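Local coordinates for protein putative prolyl-tRNA synthetase (Leishmania major, PDB 5XIL) that probably joins L-proline to its cognate tRNA at the expense of ATP, as an aminoacyl-tRNA synthetase of class II, at residues Cys438-Met441 against Glu442-Asn445. Residues are numbered along the deposited sequence; the frame is centred on the assembly and turned at random. Where two conformers were deposited one is given.
Sequences CGAM and ECEN. With ZN (zinc ion), chain B.
Cys438 and Cys443 meet through a shared zinc ion, which lies 2.3 Å from Cys438 SG and 2.2 Å from Cys443 SG. The metal brings Cys438 SG to within 3.7 Å of Cys443 SG; two more ligand atoms come from elsewhere, one of them the sulfur of Cys493. Cys438 turns SG between its own backbone N and carbonyl carbon (chi1 63°), where it faces both the metal and the returning loop: the amide N of Ala440 donates to Cys438 SG at 3.5 Å, a bond likely to temper the charge on the thiolate. Gly439 makes this tight turn with a positive phi.

Ala440 is the N-cap residue. Its carbonyl O takes weak bonds from the amides of Cys443 and Glu444, while its methyl group packs near Cys443 SG. The first strong bond of the helix runs from Asn445 N to Met441 O, 2.9 Å and nearly straight at 160°.

On the solvent side the fit is looser. In one of its two modelled conformers Glu442 bends at chi2 (99°), carrying OE2 over the Ala440 methyl; a water that accepts from Met441 N donates to OE2 in that copy, a link that is doubtful for the other. Met441 runs outward, its CG passing 4.1 Å from Asn445 ND2. Glu444, by contrast, is buried, its OE2 hydrogen-bonded to the hydroxyls of Thr476 and Thr200, and Asn445 OD1 accepts a hydrogen bond from Lys202 NZ.

The whole forms the zinc-binding turn of the C-terminal domain, joining strand 432-437 to helix 441-455, with Trp437 at the strand's end packed against Cys443 and Glu444.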
loop_
_atom_site.group_PDB
_atom_site.type_symbol
_atom_site.label_atom_id
_atom_site.label_comp_id
_atom_site.label_asym_id
_atom_site.label_seq_id
_atom_site.Cartn_x
_atom_site.Cartn_y
_atom_site.Cartn_z
ATOM N N CYS A 438 7.959 42.938 -6.803
ATOM C CA CYS A 438 7.127 43.467 -7.916
ATOM C C CYS A 438 6.667 42.356 -8.847
ATOM O O CYS A 438 5.739 42.537 -9.652
ATOM C CB CYS A 438 7.906 44.535 -8.739
ATOM S SG CYS A 438 9.356 43.881 -9.551
ATOM N N GLY A 439 7.322 41.210 -8.757
ATOM C CA GLY A 439 6.997 40.074 -9.564
ATOM C C GLY A 439 7.950 39.824 -10.696
ATOM O O GLY A 439 7.797 38.842 -11.433
ATOM N N ALA A 440 8.952 40.685 -10.877
ATOM C CA ALA A 440 9.919 40.482 -11.973
ATOM C C ALA A 440 10.950 39.433 -11.648
ATOM O O ALA A 440 11.534 39.466 -10.563
ATOM C CB ALA A 440 10.624 41.805 -12.283
ATOM N N MET A 441 11.207 38.508 -12.573
ATOM C CA MET A 441 12.266 37.510 -12.377
ATOM C C MET A 441 13.628 38.078 -12.112
ATOM O O MET A 441 14.431 37.520 -11.330
ATOM C CB MET A 441 12.359 36.572 -13.589
ATOM C CG MET A 441 13.072 35.288 -13.288
ATOM S SD MET A 441 13.096 34.225 -14.732
ATOM C CE MET A 441 11.418 33.615 -14.711
ATOM N N GLU A 442 13.950 39.179 -12.786
ATOM C CA GLU A 442 15.224 39.843 -12.600
ATOM C C GLU A 442 15.499 40.193 -11.108
ATOM O O GLU A 442 16.615 40.094 -10.605
ATOM C CB GLU A 442 15.213 41.141 -13.438
ATOM C CG GLU A 442 14.853 40.902 -14.898
ATOM C CD GLU A 442 13.389 41.207 -15.219
ATOM O OE1 GLU A 442 13.129 42.329 -15.723
ATOM O OE2 GLU A 442 12.515 40.341 -15.019
ATOM N N CYS A 443 14.443 40.633 -10.433
ATOM C CA CYS A 443 14.527 41.062 -9.038
ATOM C C CYS A 443 14.767 39.871 -8.126
ATOM O O CYS A 443 15.611 39.934 -7.231
ATOM C CB CYS A 443 13.291 41.814 -8.618
ATOM S SG CYS A 443 13.013 43.418 -9.524
ATOM N N GLU A 444 14.050 38.789 -8.383
ATOM C CA GLU A 444 14.313 37.494 -7.690
ATOM C C GLU A 444 15.739 37.039 -7.853
ATOM O O GLU A 444 16.398 36.576 -6.889
ATOM C CB GLU A 444 13.333 36.441 -8.224
ATOM C CG GLU A 444 13.483 35.063 -7.699
ATOM C CD GLU A 444 12.322 34.172 -8.170
ATOM O OE1 GLU A 444 11.459 34.633 -9.006
ATOM O OE2 GLU A 444 12.261 33.016 -7.676
ATOM N N ASN A 445 16.250 37.156 -9.065
ATOM C CA ASN A 445 17.631 36.780 -9.330
ATOM C C ASN A 445 18.651 37.667 -8.556
ATOM O O ASN A 445 19.665 37.196 -8.054
ATOM C CB ASN A 445 17.864 36.924 -10.848
ATOM C CG ASN A 445 17.423 35.699 -11.627
ATOM O OD1 ASN A 445 17.422 34.597 -11.120
ATOM N ND2 ASN A 445 17.074 35.884 -12.878
HETATM ZN ZN ZN B . 11.346 44.418 -8.504
HETATM O O HOH W 1 9.824 38.689 -15.027
#